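Local coordinates for protein LRIM1 (Anopheles gambiae, PDB 3O53) that probably acts in complement-like immunity of the mosquito as one half of a heterodimer with the leucine-rich repeat protein APL1C, this chain being its leucine-rich repeat domain, at residues 154-159 / 179-184; 201-206 / 219-224. All blocks are in the same frame, centred on the assembly; numbering follows the deposited sequence. Where two conformers were deposited one is given.

Contact 1: residues 154-159 / 179-184; sequences NEIDTV and NFIYDV
Val159 packs its CG2 against the end of Ile181, with CD1 of that isoleucine 3.6 Å away. The two side chains meet at a slant in the interior of the repeat. CG1 of Val159 stands anti to the backbone N (chi1 168°), and this turns CG2 to the isoleucine. CB of Val159 also meets a methyl of Val184, CG2. The backbones run parallel here: Val159 N donates to Asp183 O at 3.0 Å, and Val159 O receives a CA-H...O contact from Val184. This short parallel pair, 158-160 with 183-185, is a feature of these two turns.

Asn179 reaches across from the next turn. Its OD1 accepts from Ile156 N at 2.9 Å in a nearly straight bond (168°), although the exact place of OD1 is less sure. Its ND2 donates to Leu151 O and Leu176 O, one carbonyl from each of two successive turns. The buried amide is thus held at both ends.

Phe180 lies on the outer side. Its N donates to Ile156 O at 2.9 Å. Its ring turns an edge to Glu155, where CD2 is 4.0 Å from Glu155 CA.

Asp157 OD2 lies at the edge of the Tyr182 ring, the carboxylate turned 51° from the ring plane. Water 1 donates to both Asp157 OD1 and Phe180 O. Tyr182 N donates to Asp157 O at 2.9 Å. A buried asparagine that bonds backbone of neighbouring turns, with aliphatic side chains turned inward, is characteristic of a leucine-rich repeat solenoid.

Contact 2: residues 201-206 / 219-224; sequences NKLAFM and ISLRNN
Asn224 OD1 takes the N-H of Leu203 at 2.9 Å, on a lone pair in the plane of the amide. The N-H...O angle is 163°. On the other end of the amide, ND2 gives a hydrogen bond to Leu198 O of the preceding repeat. It also makes weak bonds to Leu221 O, at 3.1 Å, and to Arg222 O. These bonds fix the rotation of the amide, and both of its polar atoms are satisfied although the residue is buried. CG of Asn224 is anti to its carbonyl carbon (chi1 -84°), which carries the amide toward the turn 201-206. The side chain runs alongside Leu203, pointing the same way.

The backbone adds a CA-H...O contact from Asn224 CA to Asn201 O, at 3.3 Å and nearly straight. Asn201 CB also lies close to Asn224 OD1. This is the asparagine ladder of a leucine-rich repeat, in which the asparagine of one turn bonds backbone of the turn before. Asn201 does the same one step earlier, giving ND2 to Leu176 O and receiving Ile181 N at OD1.

Deeper in the repeat the contact is apolar. Leu221 CD2 touches Met206 CG at 4.0 Å and lies equally near its sulfur, the two side chains crossing. The methionine chain is fully extended, and its CE ends 4.3 Å from Ile219 CD1. Leu203 CD1 reaches the same methyl of Leu221. At the start of the turn, Arg222 N bonds Ser220 OG at 3.1 Å in an ST turn, while Ile219 rests on Leu196 and Phe242.

Contacts 1 and 2 lie in series along the solenoid, their centres about 10 Å apart. They are joined where 179-184 meets 201-206: Lys202 N lies 2.9 Å from Ile181 O, a probable hydrogen bond. Contact 1 pairs equivalent stretches of adjacent turns. It has several backbone bonds, a buried aliphatic side and an outer side of aromatic and acidic groups with bridging water. Contact 2 is mostly buried and smaller. It joins a turn to a stretch that begins on strand 218-220, so one asparagine and a cluster of aliphatic and methionine side chains do most of the work.

Contact 1: residues 154-159 / 179-184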
loop_
_atom_site.group_PDB
_atom_site.type_symbol
_atom_site.label_atom_id
_atom_site.label_comp_id
_atom_site.label_asym_id
_atom_site.label_seq_id
_atom_site.Cartn_x
_atom_site.Cartn_y
_atom_site.Cartn_z
ATOM N N ASN A 154 -4.594 -3.524 5.823
ATOM C CA ASN A 154 -4.708 -4.934 5.495
ATOM C C ASN A 154 -4.207 -5.764 6.672
ATOM O O ASN A 154 -4.155 -5.278 7.797
ATOM C CB ASN A 154 -3.997 -5.244 4.169
ATOM C CG ASN A 154 -4.874 -4.926 2.967
ATOM O OD1 ASN A 154 -5.768 -5.695 2.615
ATOM N ND2 ASN A 154 -4.629 -3.787 2.338
ATOM N N GLU A 155 -3.880 -7.024 6.435
ATOM C CA GLU A 155 -3.497 -7.906 7.524
ATOM C C GLU A 155 -2.104 -8.488 7.314
ATOM O O GLU A 155 -1.829 -9.630 7.689
ATOM C CB GLU A 155 -4.521 -9.027 7.648
ATOM C CG GLU A 155 -5.889 -8.533 8.085
ATOM C CD GLU A 155 -6.967 -9.582 7.924
ATOM O OE1 GLU A 155 -6.620 -10.765 7.721
ATOM O OE2 GLU A 155 -8.160 -9.223 7.998
ATOM N N ILE A 156 -1.223 -7.701 6.716
ATOM C CA ILE A 156 0.120 -8.181 6.419
ATOM C C ILE A 156 0.960 -8.383 7.704
ATOM O O ILE A 156 0.963 -7.555 8.601
ATOM C CB ILE A 156 0.813 -7.236 5.407
ATOM C CG1 ILE A 156 0.016 -7.255 4.092
ATOM C CG2 ILE A 156 2.270 -7.661 5.161
ATOM C CD1 ILE A 156 0.317 -6.073 3.185
ATOM N N ASP A 157 1.655 -9.512 7.778
ATOM C CA ASP A 157 2.368 -9.901 8.989
ATOM C C ASP A 157 3.862 -9.638 8.868
ATOM O O ASP A 157 4.542 -9.384 9.862
ATOM C CB ASP A 157 2.130 -11.395 9.263
ATOM C CG ASP A 157 2.332 -11.757 10.712
ATOM O OD1 ASP A 157 1.731 -11.092 11.581
ATOM O OD2 ASP A 157 3.090 -12.705 10.986
ATOM N N THR A 158 4.383 -9.707 7.647
ATOM C CA THR A 158 5.797 -9.435 7.431
ATOM C C THR A 158 6.022 -8.855 6.043
ATOM O O THR A 158 5.179 -8.984 5.153
ATOM C CB THR A 158 6.673 -10.715 7.591
ATOM O OG1 THR A 158 6.479 -11.578 6.472
ATOM C CG2 THR A 158 6.326 -11.474 8.858
ATOM N N VAL A 159 7.170 -8.208 5.871
ATOM C CA VAL A 159 7.530 -7.593 4.605
ATOM C C VAL A 159 8.949 -7.991 4.214
ATOM O O VAL A 159 9.871 -7.900 5.017
ATOM C CB VAL A 159 7.466 -6.053 4.690
ATOM C CG1 VAL A 159 8.123 -5.415 3.451
ATOM C CG2 VAL A 159 6.012 -5.599 4.828
ATOM N N ASN A 179 -1.109 -2.304 9.264
ATOM C CA ASN A 179 -1.112 -3.737 9.094
ATOM C C ASN A 179 -0.633 -4.313 10.420
ATOM O O ASN A 179 -0.798 -3.676 11.465
ATOM C CB ASN A 179 -0.225 -4.132 7.915
ATOM C CG ASN A 179 -0.931 -3.968 6.579
ATOM O OD1 ASN A 179 -1.632 -4.860 6.125
ATOM N ND2 ASN A 179 -0.729 -2.822 5.935
ATOM N N PHE A 180 -0.039 -5.498 10.403
ATOM C CA PHE A 180 0.442 -6.085 11.649
ATOM C C PHE A 180 1.873 -6.556 11.482
ATOM O O PHE A 180 2.274 -7.581 12.034
ATOM C CB PHE A 180 -0.493 -7.221 12.069
ATOM C CG PHE A 180 -1.886 -6.756 12.316
ATOM C CD1 PHE A 180 -2.240 -6.228 13.545
ATOM C CD2 PHE A 180 -2.830 -6.771 11.299
ATOM C CE1 PHE A 180 -3.525 -5.741 13.772
ATOM C CE2 PHE A 180 -4.119 -6.291 11.519
ATOM C CZ PHE A 180 -4.462 -5.774 12.760
ATOM N N ILE A 181 2.642 -5.777 10.720
ATOM C CA ILE A 181 3.996 -6.164 10.332
ATOM C C ILE A 181 4.925 -6.215 11.544
ATOM O O ILE A 181 5.146 -5.203 12.206
ATOM C CB ILE A 181 4.553 -5.188 9.271
ATOM C CG1 ILE A 181 3.730 -5.314 7.982
ATOM C CG2 ILE A 181 6.023 -5.467 8.995
ATOM C CD1 ILE A 181 3.769 -4.063 7.113
ATOM N N TYR A 182 5.461 -7.398 11.839
ATOM C CA TYR A 182 6.356 -7.550 12.984
ATOM C C TYR A 182 7.807 -7.721 12.542
ATOM O O TYR A 182 8.729 -7.617 13.358
ATOM C CB TYR A 182 5.924 -8.729 13.872
ATOM C CG TYR A 182 6.284 -10.078 13.306
ATOM C CD1 TYR A 182 7.439 -10.734 13.706
ATOM C CD2 TYR A 182 5.466 -10.701 12.373
ATOM C CE1 TYR A 182 7.773 -11.977 13.196
ATOM C CE2 TYR A 182 5.794 -11.944 11.852
ATOM C CZ TYR A 182 6.948 -12.575 12.266
ATOM O OH TYR A 182 7.269 -13.808 11.751
ATOM N N ASP A 183 8.017 -7.946 11.249
ATOM C CA ASP A 183 9.373 -8.140 10.735
ATOM C C ASP A 183 9.516 -7.601 9.315
ATOM O O ASP A 183 8.639 -7.790 8.475
ATOM C CB ASP A 183 9.725 -9.632 10.749
ATOM C CG ASP A 183 11.187 -9.893 10.414
ATOM O OD1 ASP A 183 12.070 -9.299 11.067
ATOM O OD2 ASP A 183 11.453 -10.693 9.492
ATOM N N VAL A 184 10.624 -6.922 9.053
ATOM C CA VAL A 184 10.937 -6.472 7.706
ATOM C C VAL A 184 12.348 -6.942 7.373
ATOM O O VAL A 184 13.228 -6.927 8.223
ATOM C CB VAL A 184 10.874 -4.925 7.588
ATOM C CG1 VAL A 184 11.305 -4.469 6.203
ATOM C CG2 VAL A 184 9.470 -4.407 7.897
HETATM O O HOH W 1 1.887 -9.678 13.676
HETATM O O HOH W 2 10.175 -10.234 6.757
#

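Contact 2: residues 201-206 / 219-224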
loop_
_atom_site.group_PDB
_atom_site.type_symbol
_atom_site.label_atom_id
_atom_site.label_comp_id
_atom_site.label_asym_id
_atom_site.label_seq_id
_atom_site.Cartn_x
_atom_site.Cartn_y
_atom_site.Cartn_z
ATOM N N ASN A 201 2.284 -0.402 12.911
ATOM C CA ASN A 201 2.531 -1.816 12.745
ATOM C C ASN A 201 3.143 -2.286 14.061
ATOM O O ASN A 201 2.998 -1.607 15.070
ATOM C CB ASN A 201 3.404 -2.082 11.524
ATOM C CG ASN A 201 2.601 -2.054 10.235
ATOM O OD1 ASN A 201 1.845 -2.975 9.947
ATOM N ND2 ASN A 201 2.773 -1.000 9.447
ATOM N N LYS A 202 3.800 -3.440 14.065
ATOM C CA LYS A 202 4.283 -4.012 15.319
ATOM C C LYS A 202 5.781 -4.315 15.280
ATOM O O LYS A 202 6.229 -5.289 15.881
ATOM C CB LYS A 202 3.511 -5.301 15.634
ATOM C CG LYS A 202 1.997 -5.217 15.438
ATOM C CD LYS A 202 1.315 -4.260 16.428
ATOM C CE LYS A 202 -0.198 -4.190 16.168
ATOM N NZ LYS A 202 -0.875 -2.976 16.729
ATOM N N LEU A 203 6.548 -3.489 14.572
ATOM C CA LEU A 203 7.998 -3.686 14.460
ATOM C C LEU A 203 8.757 -3.375 15.748
ATOM O O LEU A 203 8.451 -2.408 16.435
ATOM C CB LEU A 203 8.557 -2.816 13.337
ATOM C CG LEU A 203 8.204 -3.255 11.911
ATOM C CD1 LEU A 203 8.569 -2.153 10.912
ATOM C CD2 LEU A 203 8.921 -4.549 11.563
ATOM N N ALA A 204 9.760 -4.195 16.051
ATOM C CA ALA A 204 10.612 -4.003 17.223
ATOM C C ALA A 204 12.027 -3.535 16.857
ATOM O O ALA A 204 12.726 -2.985 17.694
ATOM C CB ALA A 204 10.697 -5.317 18.020
ATOM N N PHE A 205 12.459 -3.783 15.621
ATOM C CA PHE A 205 13.828 -3.455 15.212
ATOM C C PHE A 205 13.823 -2.756 13.856
ATOM O O PHE A 205 13.331 -3.300 12.873
ATOM C CB PHE A 205 14.679 -4.733 15.129
ATOM C CG PHE A 205 16.124 -4.491 14.766
ATOM C CD1 PHE A 205 16.822 -3.416 15.299
ATOM C CD2 PHE A 205 16.797 -5.363 13.918
ATOM C CE1 PHE A 205 18.162 -3.204 14.977
ATOM C CE2 PHE A 205 18.136 -5.157 13.596
ATOM C CZ PHE A 205 18.816 -4.069 14.129
ATOM N N MET A 206 14.355 -1.543 13.807
ATOM C CA MET A 206 14.496 -0.842 12.541
ATOM C C MET A 206 15.862 -1.208 11.974
ATOM O O MET A 206 16.857 -0.536 12.239
ATOM C CB MET A 206 14.355 0.672 12.754
ATOM C CG MET A 206 14.435 1.497 11.489
ATOM S SD MET A 206 14.104 3.240 11.839
ATOM C CE MET A 206 14.159 3.953 10.187
ATOM N N ILE A 219 9.181 9.336 5.747
ATOM C CA ILE A 219 9.105 7.999 6.304
ATOM C C ILE A 219 8.495 8.047 7.698
ATOM O O ILE A 219 8.801 8.938 8.489
ATOM C CB ILE A 219 10.483 7.311 6.361
ATOM C CG1 ILE A 219 10.352 5.902 6.955
ATOM C CG2 ILE A 219 11.462 8.118 7.195
ATOM C CD1 ILE A 219 11.635 5.109 6.921
ATOM N N SER A 220 7.631 7.082 7.994
ATOM C CA SER A 220 7.063 6.959 9.333
ATOM C C SER A 220 7.079 5.518 9.826
ATOM O O SER A 220 6.649 4.599 9.130
ATOM C CB SER A 220 5.627 7.471 9.361
ATOM O OG SER A 220 5.098 7.368 10.673
ATOM N N LEU A 221 7.616 5.330 11.019
ATOM C CA LEU A 221 7.436 4.096 11.752
ATOM C C LEU A 221 6.745 4.438 13.072
ATOM O O LEU A 221 6.949 3.780 14.086
ATOM C CB LEU A 221 8.784 3.402 11.988
ATOM C CG LEU A 221 9.314 2.555 10.820
ATOM C CD1 LEU A 221 9.802 3.442 9.681
ATOM C CD2 LEU A 221 10.437 1.626 11.283
ATOM N N ARG A 222 5.908 5.471 13.049
ATOM C CA ARG A 222 5.197 5.884 14.250
ATOM C C ARG A 222 4.349 4.752 14.806
ATOM O O ARG A 222 3.786 3.974 14.043
ATOM C CB ARG A 222 4.293 7.087 13.954
ATOM C CG ARG A 222 3.429 7.502 15.141
ATOM C CD ARG A 222 2.331 8.452 14.714
ATOM N NE ARG A 222 1.636 9.055 15.847
ATOM C CZ ARG A 222 0.506 9.749 15.734
ATOM N NH1 ARG A 222 -0.053 9.910 14.539
ATOM N NH2 ARG A 222 -0.063 10.284 16.805
ATOM N N ASN A 223 4.256 4.663 16.135
ATOM C CA ASN A 223 3.364 3.694 16.782
ATOM C C ASN A 223 3.623 2.259 16.349
ATOM O O ASN A 223 2.698 1.478 16.101
ATOM C CB ASN A 223 1.897 4.079 16.574
ATOM C CG ASN A 223 1.496 5.282 17.431
ATOM O OD1 ASN A 223 2.294 5.769 18.221
ATOM N ND2 ASN A 223 0.278 5.764 17.269
ATOM N N ASN A 224 4.900 1.922 16.264
ATOM C CA ASN A 224 5.298 0.530 16.234
ATOM C C ASN A 224 5.712 0.139 17.655
ATOM O O ASN A 224 5.133 0.636 18.614
ATOM C CB ASN A 224 6.407 0.323 15.213
ATOM C CG ASN A 224 5.855 0.140 13.803
ATOM O OD1 ASN A 224 5.796 -0.971 13.297
ATOM N ND2 ASN A 224 5.418 1.233 13.184
#